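Local coordinates for uncharacterized protein YhfS (Escherichia coli, PDB 4J8L) that is of uncharacterised function but carries pyridoxal phosphate bound covalently to a lysine and may have cysteine synthase-like activity, at residues Arg27-Ser32 with Thr52-Gln57; Arg92-Asp97 with Val118-Leu123; Ala247-Val252 with Ile340-Ser345. All blocks are in the same frame, centred on the assembly; numbering follows the deposited sequence. Where two conformers were deposited one is given.

Contact 1. Residues Arg27-Ser32 with Thr52-Gln57; sequences RHFPGS and TQRVEQ. With ACY (acetic acid), chain D.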
# COMPACT_ATOMS: atom_id res chain seq x y z
N ARG A 27 -1.81 -14.17 -21.90
CA ARG A 27 -2.93 -13.86 -22.79
C ARG A 27 -2.77 -12.53 -23.50
O ARG A 27 -3.50 -12.22 -24.44
CB ARG A 27 -4.24 -13.92 -22.00
CG ARG A 27 -4.74 -15.34 -21.80
CD ARG A 27 -6.11 -15.38 -21.13
NE ARG A 27 -6.02 -15.08 -19.71
CZ ARG A 27 -6.37 -13.92 -19.18
NH1 ARG A 27 -6.85 -12.95 -19.95
NH2 ARG A 27 -6.25 -13.72 -17.87
N HIS A 28 -1.79 -11.73 -23.06
CA HIS A 28 -1.55 -10.41 -23.63
C HIS A 28 -0.22 -10.28 -24.35
O HIS A 28 -0.02 -9.33 -25.10
CB HIS A 28 -1.66 -9.33 -22.54
CG HIS A 28 -3.05 -9.12 -22.04
ND1 HIS A 28 -3.60 -9.88 -21.03
CD2 HIS A 28 -4.02 -8.26 -22.45
CE1 HIS A 28 -4.85 -9.48 -20.82
NE2 HIS A 28 -5.12 -8.51 -21.67
N PHE A 29 0.69 -11.22 -24.11
CA PHE A 29 2.01 -11.24 -24.74
C PHE A 29 2.28 -12.59 -25.39
O PHE A 29 2.46 -13.57 -24.67
CB PHE A 29 3.13 -11.07 -23.70
CG PHE A 29 3.31 -9.67 -23.17
CD1 PHE A 29 4.21 -8.79 -23.75
CD2 PHE A 29 2.60 -9.26 -22.05
CE1 PHE A 29 4.39 -7.51 -23.24
CE2 PHE A 29 2.77 -7.98 -21.53
CZ PHE A 29 3.67 -7.10 -22.13
N PRO A 30 2.34 -12.66 -26.74
CA PRO A 30 2.96 -13.84 -27.35
C PRO A 30 4.35 -13.99 -26.73
O PRO A 30 4.98 -12.97 -26.44
CB PRO A 30 3.06 -13.46 -28.83
CG PRO A 30 1.95 -12.46 -29.03
CD PRO A 30 1.93 -11.66 -27.73
N GLY A 31 4.82 -15.22 -26.51
CA GLY A 31 6.07 -15.43 -25.79
C GLY A 31 7.25 -14.63 -26.31
O GLY A 31 8.00 -14.05 -25.53
N SER A 32 7.41 -14.59 -27.63
CA SER A 32 8.55 -13.88 -28.20
C SER A 32 8.47 -12.39 -27.87
O SER A 32 9.50 -11.74 -27.67
CB SER A 32 8.63 -14.09 -29.71
OG SER A 32 7.49 -13.54 -30.35
N THR A 52 4.18 -0.84 -22.73
CA THR A 52 3.54 -0.23 -21.57
C THR A 52 2.01 -0.38 -21.64
O THR A 52 1.38 -0.72 -20.64
CB THR A 52 3.97 1.24 -21.41
OG1 THR A 52 5.39 1.27 -21.25
CG2 THR A 52 3.31 1.88 -20.17
N GLN A 53 1.44 -0.17 -22.82
CA GLN A 53 0.01 -0.40 -23.00
C GLN A 53 -0.33 -1.84 -22.62
O GLN A 53 -1.26 -2.07 -21.85
CB GLN A 53 -0.44 -0.13 -24.43
CG GLN A 53 -1.94 -0.37 -24.61
CD GLN A 53 -2.42 -0.32 -26.05
OE1 GLN A 53 -1.75 -0.80 -26.96
NE2 GLN A 53 -3.59 0.27 -26.25
N ARG A 54 0.44 -2.79 -23.15
CA ARG A 54 0.16 -4.21 -22.88
C ARG A 54 0.19 -4.50 -21.38
O ARG A 54 -0.66 -5.21 -20.86
CB ARG A 54 1.16 -5.11 -23.59
CG ARG A 54 1.03 -5.18 -25.08
CD ARG A 54 2.00 -6.20 -25.66
NE ARG A 54 1.97 -6.23 -27.12
CZ ARG A 54 1.28 -7.10 -27.84
NH1 ARG A 54 0.56 -8.03 -27.23
NH2 ARG A 54 1.32 -7.05 -29.16
N VAL A 55 1.20 -3.96 -20.70
CA VAL A 55 1.33 -4.17 -19.26
C VAL A 55 0.12 -3.59 -18.54
O VAL A 55 -0.43 -4.20 -17.62
CB VAL A 55 2.65 -3.58 -18.70
CG1 VAL A 55 2.62 -3.56 -17.16
CG2 VAL A 55 3.85 -4.38 -19.20
N GLU A 56 -0.31 -2.41 -18.97
CA GLU A 56 -1.50 -1.80 -18.39
C GLU A 56 -2.73 -2.68 -18.59
O GLU A 56 -3.54 -2.83 -17.66
CB GLU A 56 -1.70 -0.39 -18.95
CG GLU A 56 -0.65 0.58 -18.40
CD GLU A 56 -0.55 1.87 -19.18
OE1 GLU A 56 -1.06 1.95 -20.32
OE2 GLU A 56 0.06 2.83 -18.63
N GLN A 57 -2.85 -3.30 -19.77
CA GLN A 57 -3.94 -4.24 -20.02
C GLN A 57 -3.86 -5.43 -19.07
O GLN A 57 -4.88 -5.90 -18.57
CB GLN A 57 -3.93 -4.70 -21.49
CG GLN A 57 -4.36 -3.60 -22.46
CD GLN A 57 -4.12 -3.98 -23.90
OE1 GLN A 57 -3.67 -5.08 -24.20
NE2 GLN A 57 -4.43 -3.06 -24.81
C ACY D . 4.78 -4.54 -29.43
O ACY D . 5.78 -3.96 -29.93
OXT ACY D . 4.71 -4.91 -28.24
CH3 ACY D . 3.61 -4.79 -30.32

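Contact 2. Residues Arg92-Asp97 with Val118-Leu123; sequences RLLVHD and VDFNDL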
# COMPACT_ATOMS: atom_id res chain seq x y z
N ARG A 92 -15.59 19.07 -3.28
CA ARG A 92 -15.68 18.51 -1.94
C ARG A 92 -15.32 17.03 -1.91
O ARG A 92 -15.92 16.21 -2.60
CB ARG A 92 -17.09 18.74 -1.37
CG ARG A 92 -17.47 20.21 -1.32
CD ARG A 92 -18.98 20.42 -1.42
NE ARG A 92 -19.69 19.94 -0.24
CZ ARG A 92 -19.69 20.58 0.93
NH1 ARG A 92 -19.01 21.71 1.08
NH2 ARG A 92 -20.37 20.08 1.96
N LEU A 93 -14.32 16.71 -1.10
CA LEU A 93 -13.82 15.34 -0.99
C LEU A 93 -14.12 14.77 0.38
O LEU A 93 -13.78 15.36 1.41
CB LEU A 93 -12.30 15.31 -1.24
CG LEU A 93 -11.64 13.94 -1.05
CD1 LEU A 93 -12.03 12.98 -2.19
CD2 LEU A 93 -10.12 14.07 -0.95
N LEU A 94 -14.77 13.61 0.41
CA LEU A 94 -15.04 12.93 1.67
C LEU A 94 -13.83 12.09 2.10
O LEU A 94 -13.28 11.32 1.31
CB LEU A 94 -16.27 12.04 1.55
CG LEU A 94 -16.66 11.29 2.82
CD1 LEU A 94 -17.47 12.19 3.75
CD2 LEU A 94 -17.42 10.02 2.51
N VAL A 95 -13.41 12.26 3.35
CA VAL A 95 -12.35 11.45 3.93
C VAL A 95 -12.74 10.93 5.32
O VAL A 95 -13.64 11.47 5.98
CB VAL A 95 -11.00 12.21 4.04
CG1 VAL A 95 -10.48 12.59 2.67
CG2 VAL A 95 -11.17 13.45 4.91
N HIS A 96 -12.03 9.89 5.75
CA HIS A 96 -12.24 9.28 7.06
C HIS A 96 -11.74 10.20 8.18
O HIS A 96 -10.83 11.02 7.97
CB HIS A 96 -11.50 7.94 7.08
CG HIS A 96 -11.51 7.24 8.41
ND1 HIS A 96 -12.63 7.13 9.19
CD2 HIS A 96 -10.52 6.59 9.07
CE1 HIS A 96 -12.34 6.45 10.29
NE2 HIS A 96 -11.06 6.11 10.23
N ASP A 97 -12.34 10.08 9.36
CA ASP A 97 -11.94 10.86 10.54
C ASP A 97 -10.68 10.28 11.18
O ASP A 97 -10.74 9.62 12.22
CB ASP A 97 -13.09 10.91 11.55
CG ASP A 97 -12.83 11.88 12.70
OD1 ASP A 97 -11.84 12.64 12.65
OD2 ASP A 97 -13.64 11.89 13.65
N VAL A 118 -15.89 12.13 8.12
CA VAL A 118 -16.82 11.28 8.86
C VAL A 118 -16.09 10.00 9.28
O VAL A 118 -15.12 9.59 8.64
CB VAL A 118 -18.07 10.94 8.01
CG1 VAL A 118 -17.68 10.07 6.82
CG2 VAL A 118 -19.13 10.25 8.87
N ASP A 119 -16.54 9.39 10.38
CA ASP A 119 -15.94 8.15 10.87
C ASP A 119 -16.39 6.97 10.00
O ASP A 119 -17.53 6.53 10.11
CB ASP A 119 -16.37 7.93 12.32
CG ASP A 119 -15.54 6.87 13.03
OD1 ASP A 119 -14.74 6.18 12.37
OD2 ASP A 119 -15.70 6.73 14.27
N PHE A 120 -15.50 6.45 9.15
CA PHE A 120 -15.85 5.31 8.30
C PHE A 120 -16.18 4.06 9.12
O PHE A 120 -16.72 3.09 8.59
CB PHE A 120 -14.71 4.96 7.32
CG PHE A 120 -14.52 5.95 6.20
CD1 PHE A 120 -15.30 7.09 6.10
CD2 PHE A 120 -13.55 5.72 5.23
CE1 PHE A 120 -15.11 8.00 5.06
CE2 PHE A 120 -13.36 6.61 4.19
CZ PHE A 120 -14.14 7.75 4.11
N ASN A 121 -15.84 4.08 10.40
CA ASN A 121 -16.11 2.95 11.28
C ASN A 121 -17.58 2.91 11.68
O ASN A 121 -18.05 1.94 12.28
CB ASN A 121 -15.23 3.00 12.53
CG ASN A 121 -13.76 2.82 12.21
OD1 ASN A 121 -13.37 1.86 11.53
ND2 ASN A 121 -12.93 3.73 12.69
N ASP A 122 -18.30 3.98 11.35
CA ASP A 122 -19.73 4.09 11.63
C ASP A 122 -20.44 4.26 10.30
O ASP A 122 -20.56 5.37 9.79
CB ASP A 122 -19.99 5.31 12.53
CG ASP A 122 -21.45 5.44 12.95
OD1 ASP A 122 -22.32 4.74 12.40
OD2 ASP A 122 -21.71 6.27 13.85
N LEU A 123 -20.92 3.15 9.74
CA LEU A 123 -21.55 3.18 8.42
C LEU A 123 -22.81 4.04 8.40
O LEU A 123 -23.13 4.65 7.38
CB LEU A 123 -21.85 1.76 7.93
CG LEU A 123 -20.63 0.93 7.55
CD1 LEU A 123 -21.06 -0.41 6.97
CD2 LEU A 123 -19.77 1.69 6.56

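Contact 3. Residues Ala247-Val252 with Ile340-Ser345; sequences AVQAGV and INPNRS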
# COMPACT_ATOMS: atom_id res chain seq x y z
N ALA A 247 3.35 -13.58 1.54
CA ALA A 247 2.69 -14.61 2.33
C ALA A 247 3.73 -15.26 3.23
O ALA A 247 3.44 -15.62 4.36
CB ALA A 247 2.04 -15.64 1.44
N VAL A 248 4.95 -15.41 2.72
CA VAL A 248 6.03 -15.95 3.53
C VAL A 248 6.26 -15.00 4.71
O VAL A 248 6.41 -15.43 5.86
CB VAL A 248 7.33 -16.11 2.71
CG1 VAL A 248 8.52 -16.41 3.63
CG2 VAL A 248 7.18 -17.24 1.68
N GLN A 249 6.27 -13.70 4.43
CA GLN A 249 6.51 -12.69 5.46
C GLN A 249 5.39 -12.70 6.50
O GLN A 249 5.64 -12.54 7.70
CB GLN A 249 6.64 -11.29 4.86
CG GLN A 249 6.80 -10.19 5.92
CD GLN A 249 6.80 -8.79 5.35
OE1 GLN A 249 7.35 -8.54 4.27
NE2 GLN A 249 6.21 -7.85 6.08
N ALA A 250 4.15 -12.86 6.03
CA ALA A 250 3.01 -12.87 6.94
C ALA A 250 3.13 -14.02 7.93
O ALA A 250 2.80 -13.87 9.11
CB ALA A 250 1.69 -12.95 6.17
N GLY A 251 3.61 -15.16 7.45
CA GLY A 251 3.87 -16.31 8.30
C GLY A 251 4.95 -16.03 9.33
O GLY A 251 4.82 -16.42 10.50
N VAL A 252 6.02 -15.38 8.90
CA VAL A 252 7.11 -14.98 9.81
C VAL A 252 6.58 -14.07 10.92
O VAL A 252 6.87 -14.28 12.10
CB VAL A 252 8.24 -14.28 9.03
CG1 VAL A 252 9.21 -13.58 9.97
CG2 VAL A 252 8.99 -15.29 8.16
N ILE A 340 8.70 -3.39 13.81
CA ILE A 340 9.54 -4.33 13.08
C ILE A 340 8.82 -4.86 11.85
O ILE A 340 7.73 -5.44 11.97
CB ILE A 340 9.95 -5.54 13.95
CG1 ILE A 340 10.76 -5.08 15.16
CG2 ILE A 340 10.83 -6.51 13.13
CD1 ILE A 340 11.14 -6.23 16.07
N ASN A 341 9.41 -4.65 10.68
CA ASN A 341 8.92 -5.25 9.44
C ASN A 341 9.95 -6.29 9.04
O ASN A 341 11.06 -5.94 8.62
CB ASN A 341 8.76 -4.19 8.36
CG ASN A 341 8.08 -4.72 7.11
OD1 ASN A 341 8.20 -5.90 6.77
ND2 ASN A 341 7.36 -3.85 6.41
N PRO A 342 9.61 -7.58 9.18
CA PRO A 342 10.59 -8.63 8.92
C PRO A 342 11.14 -8.64 7.49
O PRO A 342 12.19 -9.24 7.27
CB PRO A 342 9.80 -9.92 9.16
CG PRO A 342 8.72 -9.51 10.14
CD PRO A 342 8.33 -8.13 9.68
N ASN A 343 10.45 -8.02 6.54
CA ASN A 343 10.89 -8.09 5.15
C ASN A 343 11.14 -9.54 4.75
O ASN A 343 10.26 -10.37 4.95
CB ASN A 343 12.08 -7.17 4.89
CG ASN A 343 11.70 -5.69 4.93
OD1 ASN A 343 10.62 -5.31 4.47
ND2 ASN A 343 12.57 -4.85 5.49
N ARG A 344 12.33 -9.86 4.25
CA ARG A 344 12.59 -11.21 3.74
C ARG A 344 13.22 -12.14 4.78
O ARG A 344 13.56 -13.29 4.45
CB ARG A 344 13.50 -11.16 2.50
CG ARG A 344 13.08 -10.17 1.42
CD ARG A 344 11.94 -10.70 0.53
NE ARG A 344 10.65 -10.78 1.22
CZ ARG A 344 9.89 -9.73 1.54
NH1 ARG A 344 8.72 -9.93 2.14
NH2 ARG A 344 10.29 -8.49 1.28
N SER A 345 13.37 -11.65 6.00
CA SER A 345 14.01 -12.44 7.06
C SER A 345 13.03 -13.41 7.72
O SER A 345 11.82 -13.33 7.53
CB SER A 345 14.60 -11.52 8.13
OG SER A 345 13.57 -10.91 8.89
O HOH W 1 8.53 -6.47 2.98

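Contact 1. Residues Arg27-Ser32 with Thr52-Gln57
R54 CD lies over one face of the F29 ring, offset toward the rim and 4.0 Å from the ring centroid. V55 CG2 comes to the edge of the same ring, 4.0 Å from F29 CZ. The H28 ring turns one face to the backbone of Q57, and its CD2 carbon meets Q57 OE1 at 3.6 Å. The guanidinium of R54 works through its edge, where H28 O and a bound acetic acid both lie.

The R54 chain runs extended from CG to NE (chi3 -176°). This carries the guanidinium across F29 to the backbone of H28. R54 NH1 donates to H28 O at 2.6 Å, with a bent N-H...O angle of 132°. The charged group itself is too far from F29 for more than a weak cation-pi attraction. R54 NE donates to acetic acid OXT at 3.2 Å, and NH2 forms a salt bridge with E33. The acetic acid, probably from the crystallisation liquor, also bonds R50. F29 packs edge-to-face on F34, while H28 ND1 is bonded to S24 O.

The contact ties helix 50-62 to the link between helices 11-28 and 31-34. Each guanidinium nitrogen of R54 has an acceptor: H28 O for NH1, the acetic acid for NE and E33 for NH2. Together these bonds fix how the group is turned, and E33 probably offsets much of its charge.

Contact 2. Residues Arg92-Asp97 with Val118-Leu123
H96 ND1 accepts a nearly straight hydrogen bond from F120 N, at 2.9 Å and 164°. The donor is tilted 26° from the plane of the imidazole. H96 NE2 is bonded to D149 OD1, and Y151 packs edge-to-face on the ring. Bonds at both ring nitrogens fix the rotation of the imidazole.

H96 CB sits over the centre of the F120 ring, 3.6 Å from its centroid, in a CH-pi contact. CG of H96 stands anti to the backbone N (chi1 175°), which sends the imidazole past the phenyl ring to the F120 amide. The two rings meet obliquely.

Strands 92-96 and 114-118 pair in parallel, with helix 102-111 between them in a beta-alpha-beta crossover. They end the seven-stranded sheet of the large domain, whose strand order fits fold type I of the pyridoxal phosphate enzymes. V118 N donates to V95 O at 3.2 Å. V118 O takes a weak bond from D97 N and a CA-H contact from H96. L94 CD1 packs on V118 CG1 at 3.7 Å, and L94 CD2 meets F120 CE1 at 4.0 Å. L126 of helix 123-133 touches both L94 and V118.

Past V118 the chain makes a type I turn from D119 to D122. D119 OD1 accepts from N121 N at 3.1 Å, an Asx turn, and also lies near H96 CE1. N121 ND2 bonds chiefly to D149 OD1 and adds a weak bond to D119 OD1. D122 then serves as N-cap of helix 123-133, with its OD1 bonded to A125 N.

Contact 3. Residues Ala247-Val252 with Ile340-Ser345
A type II' turn from P342 to S345 brings the CA of N343 to 6.4 Å from the CA of Q249 on helix 229-261. The turn follows strand 337-341 of the antiparallel sheet, which belongs to the YhfS-like C-terminal family region. The contact therefore docks the end of that strand onto the long helix.

Q249 carries most of the polar contact. With CG turned away from the backbone N (chi1 176°) and the chain extended beyond it, the amide reaches into the turn. Q249 OE1 accepts from R344 NH1 at 2.9 Å. The donor lies in the carbonyl plane, on a lone pair, though the N-H...O angle of 131° is bent. R344 reaches this position because its chain folds back at chi2 and chi3. A water lies 2.7 Å from Q249 OE1 and accepts from R344 NH2 at 3.2 Å. The same water is bonded to N343 OD1. Q249 NE2 comes close to N341 OD1, but the angle is too poor for a hydrogen bond. Replacing Q249 by alanine would probably leave R344 NH1 and the water without their shared acceptor and let the arginine head turn.

N341 OD1 instead accepts from N343 N at 3.1 Å, forming an Asx turn. N341 ND2 is bonded to E310, and N343 ND2 to P316 O. R344 also packs on F198, two residues along the chain from K196, the lysine that carries pyridoxal phosphate.

One turn of helix beyond Q249, V252 CG1 slides past the proline ring and meets P342 CB at 3.8 Å. V252 CG2 approaches S345 O. P342 O is gripped twice by S345, from the backbone N at 3.0 Å and from OG at 2.7 Å.

The contacts follow one another along the chain without overlap, contact 1 first and contact 3 last. Their centres form a wide triangle: contact 1 is about 38 Å from contact 2 and about 31 Å from contact 3, and contacts 2 and 3 are also about 31 Å apart, centre to centre. None touches another. Contact 2 sits at the edge of the seven-stranded sheet, and contact 3 at the end of a strand of the smaller antiparallel sheet. The two lie on opposite sides of the chain's centre. Helix 229-261 relates contacts 1 and 3: A232 and L236 pack on helix 50-62, and Q249 and V252 meet the C-terminal region. This is consistent with the helix linking the two domains.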